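Local coordinates for protein coatomer subunit delta (Saccharomyces cerevisiae, PDB 5FJZ) that forms part of the COPI vesicle coat and, through the mu-homology domain described here, binds tryptophan-based motifs of the tethering protein Dsl1, at residues A[10-15]-A[43-48]; A[143-148]-A[200-205]; A[149-154]-A[194-199]. All coordinates share one frame; numbering follows the deposited sequence. Where two conformers were deposited one is given.

Starting at the N terminus, the loop 10-15 leads into strand 15-27, the chain turns back along strand 33-46, and contact 1 closes this excursion where 43-48 returns beside 10-15, at one end of the large mixed sheet. Much later, 143-148, the end of strand 137-146 and the residues after it, runs straight into 149-154; on the way back, 194-199 runs straight into 200-205. Contact 3 therefore lies within the long loop that contact 2 closes, and the two touch, L148 O lying 3.4 Å from A199 CB. Together they carry the chain pair from the four-stranded sheet to the large one. Contact 1 stands apart, its nearest atoms about 19 Å from those of contact 2.

Contact 1 of 3, residues A[10-15]-A[43-48]; sequences PENNGI and ELRIND
The guanidinium of R45 meets P10 at its edge: the carbonyl oxygen of P10 lies in the guanidinium plane and takes an end-on grip from two nitrogens, R45 NH1 to P10 O at 2.9 Å and R45 NH2 to P10 O at 3.1 Å. A bend at chi3 (56°) turns the arginine's end up to this oxygen, and CB of N12 comes in obliquely, 3.5 Å from R45 NH2. On its NE side the same group forms a salt bridge with D101, and R45 also packs on N183 of a second subunit. A leucine in place of R45 would probably leave P10 O without both its donors and D101 without its positive mate, so that the 10-12 stretch could drift from the strand. The second flat pair is the amides of N12 and N47, which approach from opposite directions and stack with planes 13° apart. N47 ND2 also bonds N12 O at 2.9 Å, coming from above the carbonyl plane. Behind this, the backbone takes over: N47 N donates to G14 O at 2.9 Å. I15 and I46 follow, side by side on one face of the sheet, and I15 CG2 touches L44 CD1 at 3.8 Å. Further along, E43 packs on the backbone of the bound peptide. I15 and I46 make an antiparallel non-hydrogen-bonded pair at the open end of the beta hairpin formed by strands 15-27 and 33-46, part of the large sheet of the mu-homology domain.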
loop_
_atom_site.group_PDB
_atom_site.type_symbol
_atom_site.label_atom_id
_atom_site.label_comp_id
_atom_site.label_asym_id
_atom_site.label_seq_id
_atom_site.Cartn_x
_atom_site.Cartn_y
_atom_site.Cartn_z
ATOM N N PRO A 10 10.600 -7.197 -23.157
ATOM C CA PRO A 10 10.776 -7.075 -24.608
ATOM C C PRO A 10 12.145 -6.522 -24.985
ATOM O O PRO A 10 12.699 -5.727 -24.244
ATOM C CB PRO A 10 9.711 -6.061 -25.009
ATOM C CG PRO A 10 8.815 -5.906 -23.847
ATOM C CD PRO A 10 9.523 -6.339 -22.623
ATOM N N GLU A 11 12.706 -6.966 -26.102
ATOM C CA GLU A 11 14.001 -6.473 -26.555
ATOM C C GLU A 11 13.862 -5.107 -27.205
ATOM O O GLU A 11 12.869 -4.797 -27.855
ATOM C CB GLU A 11 14.657 -7.437 -27.550
ATOM C CG GLU A 11 16.006 -6.935 -28.102
ATOM C CD GLU A 11 16.758 -7.981 -28.924
ATOM O OE1 GLU A 11 16.268 -9.138 -29.054
ATOM O OE2 GLU A 11 17.839 -7.622 -29.455
ATOM N N ASN A 12 14.845 -4.281 -26.947
ATOM C CA ASN A 12 14.928 -2.941 -27.461
ATOM C C ASN A 12 16.091 -2.924 -28.411
ATOM O O ASN A 12 17.199 -3.260 -28.012
ATOM C CB ASN A 12 15.168 -1.965 -26.299
ATOM C CG ASN A 12 15.213 -0.485 -26.708
ATOM O OD1 ASN A 12 15.472 0.398 -25.885
ATOM N ND2 ASN A 12 14.942 -0.197 -27.971
ATOM N N ASN A 13 15.875 -2.474 -29.652
ATOM C CA ASN A 13 16.986 -2.435 -30.632
ATOM C C ASN A 13 17.593 -1.035 -30.821
ATOM O O ASN A 13 18.484 -0.792 -31.674
ATOM C CB ASN A 13 16.496 -3.086 -31.924
ATOM C CG ASN A 13 16.168 -4.576 -31.751
ATOM O OD1 ASN A 13 16.941 -5.357 -31.165
ATOM N ND2 ASN A 13 15.001 -4.971 -32.219
ATOM N N GLY A 14 17.109 -0.104 -29.999
ATOM C CA GLY A 14 17.530 1.278 -29.997
ATOM C C GLY A 14 16.555 2.176 -29.267
ATOM O O GLY A 14 16.818 2.698 -28.150
ATOM N N ILE A 15 15.421 2.383 -29.893
ATOM C CA ILE A 15 14.260 3.043 -29.299
ATOM C C ILE A 15 13.111 2.062 -29.239
ATOM O O ILE A 15 12.730 1.476 -30.255
ATOM C CB ILE A 15 13.796 4.285 -30.094
ATOM C CG1 ILE A 15 14.896 5.363 -30.013
ATOM C CG2 ILE A 15 12.510 4.854 -29.521
ATOM C CD1 ILE A 15 14.639 6.603 -30.804
ATOM N N GLU A 43 5.583 5.023 -22.380
ATOM C CA GLU A 43 6.914 4.796 -21.864
ATOM C C GLU A 43 7.902 4.743 -23.017
ATOM O O GLU A 43 7.633 4.162 -24.094
ATOM C CB GLU A 43 6.988 3.482 -21.120
ATOM C CG GLU A 43 6.243 3.499 -19.809
ATOM C CD GLU A 43 6.305 2.177 -19.062
ATOM O OE1 GLU A 43 6.866 1.191 -19.579
ATOM O OE2 GLU A 43 5.774 2.124 -17.953
ATOM N N LEU A 44 9.050 5.345 -22.796
ATOM C CA LEU A 44 10.155 5.360 -23.733
ATOM C C LEU A 44 11.365 4.641 -23.151
ATOM O O LEU A 44 11.728 4.925 -22.018
ATOM C CB LEU A 44 10.479 6.872 -24.022
ATOM C CG LEU A 44 11.666 7.166 -24.918
ATOM C CD1 LEU A 44 11.424 6.552 -26.270
ATOM C CD2 LEU A 44 11.863 8.687 -25.011
ATOM N N ARG A 45 11.939 3.711 -23.906
ATOM C CA ARG A 45 13.185 3.051 -23.587
ATOM C C ARG A 45 14.166 3.388 -24.715
ATOM O O ARG A 45 13.891 3.178 -25.923
ATOM C CB ARG A 45 13.031 1.587 -23.446
ATOM C CG ARG A 45 12.369 1.059 -22.178
ATOM C CD ARG A 45 12.033 -0.422 -22.281
ATOM N NE ARG A 45 13.190 -1.262 -22.604
ATOM C CZ ARG A 45 13.147 -2.576 -22.905
ATOM N NH1 ARG A 45 11.999 -3.196 -22.926
ATOM N NH2 ARG A 45 14.244 -3.260 -23.181
ATOM N N ILE A 46 15.326 3.858 -24.325
ATOM C CA ILE A 46 16.411 4.102 -25.237
ATOM C C ILE A 46 17.701 3.426 -24.793
ATOM O O ILE A 46 18.112 3.544 -23.647
ATOM C CB ILE A 46 16.657 5.590 -25.425
ATOM C CG1 ILE A 46 15.369 6.241 -25.937
ATOM C CG2 ILE A 46 17.756 5.805 -26.458
ATOM C CD1 ILE A 46 15.453 7.726 -26.081
ATOM N N ASN A 47 18.324 2.661 -25.687
ATOM C CA ASN A 47 19.514 1.946 -25.283
ATOM C C ASN A 47 20.701 2.207 -26.186
ATOM O O ASN A 47 21.723 1.572 -26.023
ATOM C CB ASN A 47 19.224 0.464 -25.103
ATOM C CG ASN A 47 19.003 -0.265 -26.398
ATOM O OD1 ASN A 47 19.120 0.284 -27.523
ATOM N ND2 ASN A 47 18.806 -1.534 -26.248
ATOM N N ASP A 48 20.576 3.216 -27.047
ATOM C CA ASP A 48 21.678 3.668 -27.951
ATOM C C ASP A 48 21.827 5.148 -27.804
ATOM O O ASP A 48 20.914 5.922 -28.118
ATOM C CB ASP A 48 21.319 3.248 -29.373
ATOM C CG ASP A 48 22.336 3.716 -30.450
ATOM O OD1 ASP A 48 23.284 4.524 -30.185
ATOM O OD2 ASP A 48 22.141 3.241 -31.594
#

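Contact 2 of 3, residues A[143-148]-A[200-205]; sequences EYESVL and NDAGAL
Y144 and G203 sit opposite each other as a hydrogen-bonded pair of two antiparallel strands, 137-146 and 202-210, the middle pair of the four-stranded sheet of this mu-homology domain. The arrangement fits the aromatic rescue of glycine, in which a ring lies across a cross-strand glycine. The backbone ladder is regular: Y144 N donates to G203 O at 3.0 Å, G203 N returns a bond to Y144 O at 2.9 Å, and two residues on S146 N reaches D201 O at 2.9 Å. The flanking non-hydrogen-bonded pairs, E143 with A204 and E145 with A202, send their side chains to the face away from the tyrosine. There they make light aliphatic contacts, such as E143 CG against A204 CB at 4.1 Å, while E145 lays its chain along A202. Neighbours complete the sheet on one flank: E143 and E145 bond the backbone of strand 123-131 at T126 and T124.

Past S146 the regular pairing ends, though the two chains run on together. S146 OG, anti to its own nitrogen (chi1 176°), accepts from L148 N at 3.0 Å, which makes an ST turn, and the backbone of N200 offers only a weak bond to L148 O. On the other face of the sheet, Y144 packs among L123, L125, I194 and I197. Its chi1 of 52° sets CG between the backbone nitrogen and the carbonyl carbon and swings the ring over the neighbouring strand. G203, lacking a side chain, leaves room for this, and its CA makes a CH-pi contact 4.0 Å from the centroid of the Y144 ring, while A204 N, which is hydrogen-bonded to T175 OG1, lies over the same face, 3.4 Å from Y144 CZ.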
loop_
_atom_site.group_PDB
_atom_site.type_symbol
_atom_site.label_atom_id
_atom_site.label_comp_id
_atom_site.label_asym_id
_atom_site.label_seq_id
_atom_site.Cartn_x
_atom_site.Cartn_y
_atom_site.Cartn_z
ATOM N N GLU A 143 -21.904 -14.534 -18.877
ATOM C CA GLU A 143 -21.967 -14.133 -20.265
ATOM C C GLU A 143 -21.156 -12.930 -20.532
ATOM O O GLU A 143 -21.147 -12.011 -19.794
ATOM C CB GLU A 143 -23.416 -13.798 -20.645
ATOM C CG GLU A 143 -24.173 -15.097 -20.833
ATOM C CD GLU A 143 -25.630 -14.897 -21.083
ATOM O OE1 GLU A 143 -26.182 -13.850 -20.633
ATOM O OE2 GLU A 143 -26.195 -15.805 -21.748
ATOM N N TYR A 144 -20.410 -13.011 -21.588
ATOM C CA TYR A 144 -19.479 -11.975 -21.986
ATOM C C TYR A 144 -19.657 -11.604 -23.455
ATOM O O TYR A 144 -20.053 -12.436 -24.301
ATOM C CB TYR A 144 -18.068 -12.442 -21.713
ATOM C CG TYR A 144 -17.675 -13.804 -22.279
ATOM C CD1 TYR A 144 -17.242 -13.947 -23.593
ATOM C CD2 TYR A 144 -17.665 -14.915 -21.469
ATOM C CE1 TYR A 144 -16.925 -15.205 -24.120
ATOM C CE2 TYR A 144 -17.289 -16.155 -21.958
ATOM C CZ TYR A 144 -16.957 -16.306 -23.286
ATOM O OH TYR A 144 -16.600 -17.573 -23.779
ATOM N N GLU A 145 -19.355 -10.345 -23.780
ATOM C CA GLU A 145 -19.311 -9.868 -25.124
ATOM C C GLU A 145 -18.118 -8.934 -25.308
ATOM O O GLU A 145 -17.963 -7.968 -24.544
ATOM C CB GLU A 145 -20.596 -9.105 -25.506
ATOM C CG GLU A 145 -20.514 -8.665 -26.961
ATOM C CD GLU A 145 -21.831 -8.365 -27.617
ATOM O OE1 GLU A 145 -22.701 -7.770 -26.946
ATOM O OE2 GLU A 145 -21.962 -8.735 -28.825
ATOM N N SER A 146 -17.261 -9.273 -26.249
ATOM C CA SER A 146 -16.115 -8.488 -26.632
ATOM C C SER A 146 -16.468 -7.498 -27.694
ATOM O O SER A 146 -17.138 -7.849 -28.674
ATOM C CB SER A 146 -15.034 -9.373 -27.176
ATOM O OG SER A 146 -13.905 -8.620 -27.660
ATOM N N VAL A 147 -15.984 -6.275 -27.540
ATOM C CA VAL A 147 -15.978 -5.322 -28.644
ATOM C C VAL A 147 -14.584 -5.072 -29.246
ATOM O O VAL A 147 -14.370 -4.189 -30.027
ATOM C CB VAL A 147 -16.687 -4.019 -28.229
ATOM C CG1 VAL A 147 -18.102 -4.313 -27.729
ATOM C CG2 VAL A 147 -15.897 -3.252 -27.203
ATOM N N LEU A 148 -13.619 -5.901 -28.908
ATOM C CA LEU A 148 -12.320 -5.752 -29.473
ATOM C C LEU A 148 -12.228 -6.338 -30.882
ATOM O O LEU A 148 -12.959 -7.281 -31.218
ATOM C CB LEU A 148 -11.291 -6.469 -28.595
ATOM C CG LEU A 148 -11.097 -5.808 -27.244
ATOM C CD1 LEU A 148 -10.152 -6.669 -26.438
ATOM C CD2 LEU A 148 -10.505 -4.429 -27.403
ATOM N N ASN A 200 -14.987 -9.432 -31.324
ATOM C CA ASN A 200 -16.394 -9.078 -31.499
ATOM C C ASN A 200 -17.434 -10.137 -31.117
ATOM O O ASN A 200 -18.600 -10.029 -31.425
ATOM C CB ASN A 200 -16.619 -8.522 -32.896
ATOM C CG ASN A 200 -16.036 -7.131 -33.053
ATOM O OD1 ASN A 200 -15.128 -6.910 -33.846
ATOM N ND2 ASN A 200 -16.535 -6.198 -32.274
ATOM N N ASP A 201 -17.004 -11.164 -30.398
ATOM C CA ASP A 201 -17.876 -12.291 -30.146
ATOM C C ASP A 201 -18.582 -12.129 -28.811
ATOM O O ASP A 201 -18.020 -11.548 -27.887
ATOM C CB ASP A 201 -17.053 -13.619 -30.188
ATOM C CG ASP A 201 -17.828 -14.797 -30.903
ATOM O OD1 ASP A 201 -18.602 -14.560 -31.882
ATOM O OD2 ASP A 201 -17.618 -15.965 -30.483
ATOM N N ALA A 202 -19.740 -12.769 -28.704
ATOM C CA ALA A 202 -20.446 -12.981 -27.489
ATOM C C ALA A 202 -20.469 -14.484 -27.151
ATOM O O ALA A 202 -20.634 -15.361 -28.012
ATOM C CB ALA A 202 -21.807 -12.439 -27.551
ATOM N N GLY A 203 -20.199 -14.783 -25.919
ATOM C CA GLY A 203 -20.088 -16.166 -25.476
ATOM C C GLY A 203 -20.441 -16.295 -24.044
ATOM O O GLY A 203 -20.884 -15.341 -23.391
ATOM N N ALA A 204 -20.174 -17.476 -23.493
ATOM C CA ALA A 204 -20.591 -17.778 -22.133
ATOM C C ALA A 204 -19.711 -18.802 -21.521
ATOM O O ALA A 204 -19.191 -19.750 -22.225
ATOM C CB ALA A 204 -22.028 -18.299 -22.141
ATOM N N LEU A 205 -19.588 -18.695 -20.223
ATOM C CA LEU A 205 -18.964 -19.769 -19.408
ATOM C C LEU A 205 -19.959 -20.234 -18.373
ATOM O O LEU A 205 -20.436 -19.440 -17.541
ATOM C CB LEU A 205 -17.698 -19.204 -18.712
ATOM C CG LEU A 205 -17.014 -20.091 -17.686
ATOM C CD1 LEU A 205 -16.477 -21.357 -18.315
ATOM C CD2 LEU A 205 -15.816 -19.396 -16.980
HETATM O O HOH W 1 -21.063 -10.152 -31.054
#

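Contact 3 of 3, residues A[149-154]-A[194-199]; sequences ETELAD and ISKIAA
E151 reaches across to K196. Its CB starts 3.8 Å from the carbonyl oxygen of I197, on the edge of the backbone ladder. Because chi1 is 67°, CG sits between the backbone nitrogen and the carbonyl carbon; from there the chain runs out extended to the carboxylate, which meets the lysine from an oblique angle. E151 OE1 lies 3.5 Å from K196 CD, so it rests on the aliphatic part of the lysine before it meets the charge. K196 bends at chi4, and the resulting salt bridge is long, with NZ 3.8 Å from E151 OE1; the other oxygen, E151 OE2, lies 4.1 Å from K196 NZ. At the exposed surface such a pairing is likely to be loose.

Beneath these side chains the backbones make a short two-stranded antiparallel ribbon, 152-153 against 196-197. It joins strands 137-146 and 202-210 of the four-stranded sheet at one end to strands 155-159 and 190-194 of the large mixed sheet at the other. L152 and I197 are its hydrogen-bonded pair, L152 N to I197 O at 2.8 Å and I197 N to L152 O at 2.7 Å. Both side chains turn to the buried face, where I197 packs on S146 and V155. On the face with K196, A153 pairs with the lysine without hydrogen bonds.

At 154 the chain turns a corner. D154 takes a left-handed backbone conformation, and D154 N bonds S195 O at 2.8 Å, while a water links D154 OD1 with S195 OG. At the far end, A199 points its methyl toward 149-150, with CB 3.4 Å from E149 O.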
loop_
_atom_site.group_PDB
_atom_site.type_symbol
_atom_site.label_atom_id
_atom_site.label_comp_id
_atom_site.label_asym_id
_atom_site.label_seq_id
_atom_site.Cartn_x
_atom_site.Cartn_y
_atom_site.Cartn_z
ATOM N N GLU A 149 -11.300 -5.801 -31.664
ATOM C CA GLU A 149 -11.008 -6.292 -33.043
ATOM C C GLU A 149 -10.031 -7.417 -33.048
ATOM O O GLU A 149 -9.738 -7.975 -34.107
ATOM C CB GLU A 149 -10.419 -5.165 -33.907
ATOM C CG GLU A 149 -11.263 -3.936 -34.070
ATOM C CD GLU A 149 -12.162 -3.967 -35.298
ATOM O OE1 GLU A 149 -12.907 -4.929 -35.539
ATOM O OE2 GLU A 149 -12.092 -2.983 -36.078
ATOM N N THR A 150 -9.478 -7.743 -31.889
ATOM C CA THR A 150 -8.544 -8.864 -31.820
ATOM C C THR A 150 -9.028 -9.789 -30.737
ATOM O O THR A 150 -9.876 -9.414 -29.932
ATOM C CB THR A 150 -7.091 -8.410 -31.542
ATOM O OG1 THR A 150 -7.041 -7.761 -30.273
ATOM C CG2 THR A 150 -6.589 -7.434 -32.626
ATOM N N GLU A 151 -8.536 -11.018 -30.773
ATOM C CA GLU A 151 -8.937 -12.051 -29.829
ATOM C C GLU A 151 -8.334 -11.724 -28.452
ATOM O O GLU A 151 -7.260 -11.098 -28.360
ATOM C CB GLU A 151 -8.516 -13.437 -30.332
ATOM C CG GLU A 151 -7.009 -13.724 -30.409
ATOM C CD GLU A 151 -6.694 -15.216 -30.303
ATOM O OE1 GLU A 151 -7.486 -16.036 -30.853
ATOM O OE2 GLU A 151 -5.689 -15.569 -29.610
ATOM N N LEU A 152 -9.033 -12.111 -27.380
ATOM C CA LEU A 152 -8.416 -12.177 -26.067
ATOM C C LEU A 152 -8.096 -13.643 -25.778
ATOM O O LEU A 152 -8.981 -14.523 -25.918
ATOM C CB LEU A 152 -9.345 -11.656 -25.000
ATOM C CG LEU A 152 -9.640 -10.177 -24.968
ATOM C CD1 LEU A 152 -10.694 -9.896 -23.946
ATOM C CD2 LEU A 152 -8.371 -9.401 -24.652
ATOM N N ALA A 153 -6.847 -13.911 -25.412
ATOM C CA ALA A 153 -6.420 -15.272 -25.130
ATOM C C ALA A 153 -6.261 -15.457 -23.637
ATOM O O ALA A 153 -5.939 -14.479 -22.925
ATOM C CB ALA A 153 -5.112 -15.562 -25.824
ATOM N N ASP A 154 -6.532 -16.654 -23.145
ATOM C CA ASP A 154 -6.297 -16.989 -21.722
ATOM C C ASP A 154 -6.916 -16.005 -20.766
ATOM O O ASP A 154 -6.251 -15.470 -19.836
ATOM C CB ASP A 154 -4.757 -17.116 -21.460
ATOM C CG ASP A 154 -4.120 -18.276 -22.248
ATOM O OD1 ASP A 154 -4.820 -19.234 -22.609
ATOM O OD2 ASP A 154 -2.907 -18.238 -22.498
ATOM N N ILE A 194 -10.478 -19.528 -19.744
ATOM C CA ILE A 194 -10.956 -19.810 -21.073
ATOM C C ILE A 194 -9.847 -19.510 -22.076
ATOM O O ILE A 194 -9.137 -18.494 -21.969
ATOM C CB ILE A 194 -12.273 -19.028 -21.331
ATOM C CG1 ILE A 194 -13.408 -20.019 -21.179
ATOM C CG2 ILE A 194 -12.395 -18.428 -22.714
ATOM C CD1 ILE A 194 -14.677 -19.306 -20.811
ATOM N N SER A 195 -9.687 -20.379 -23.052
ATOM C CA SER A 195 -8.592 -20.254 -24.017
ATOM C C SER A 195 -8.628 -19.032 -24.892
ATOM O O SER A 195 -7.604 -18.378 -25.081
ATOM C CB SER A 195 -8.548 -21.510 -24.908
ATOM O OG SER A 195 -7.213 -21.919 -25.048
ATOM N N LYS A 196 -9.818 -18.683 -25.396
ATOM C CA LYS A 196 -10.005 -17.549 -26.269
ATOM C C LYS A 196 -11.379 -16.910 -26.138
ATOM O O LYS A 196 -12.387 -17.621 -25.967
ATOM C CB LYS A 196 -9.939 -17.985 -27.756
ATOM C CG LYS A 196 -8.581 -18.512 -28.221
ATOM C CD LYS A 196 -8.713 -19.099 -29.623
ATOM C CE LYS A 196 -7.683 -20.188 -29.902
ATOM N NZ LYS A 196 -6.316 -19.630 -30.121
ATOM N N ILE A 197 -11.403 -15.621 -26.350
ATOM C CA ILE A 197 -12.604 -14.836 -26.666
ATOM C C ILE A 197 -12.345 -14.149 -27.997
ATOM O O ILE A 197 -11.565 -13.194 -28.074
ATOM C CB ILE A 197 -13.019 -13.785 -25.626
ATOM C CG1 ILE A 197 -13.257 -14.468 -24.292
ATOM C CG2 ILE A 197 -14.331 -13.066 -26.041
ATOM C CD1 ILE A 197 -13.629 -13.497 -23.153
ATOM N N ALA A 198 -13.009 -14.654 -29.048
ATOM C CA ALA A 198 -12.833 -14.147 -30.388
ATOM C C ALA A 198 -13.232 -12.661 -30.518
ATOM O O ALA A 198 -14.066 -12.143 -29.749
ATOM C CB ALA A 198 -13.661 -14.991 -31.370
ATOM N N ALA A 199 -12.572 -11.965 -31.442
ATOM C CA ALA A 199 -12.920 -10.573 -31.734
ATOM C C ALA A 199 -14.406 -10.436 -31.953
ATOM O O ALA A 199 -15.022 -11.250 -32.667
ATOM C CB ALA A 199 -12.149 -10.097 -32.961
HETATM O O HOH W 2 -11.954 -10.463 -28.110
HETATM O O HOH W 3 -6.013 -21.830 -22.466
#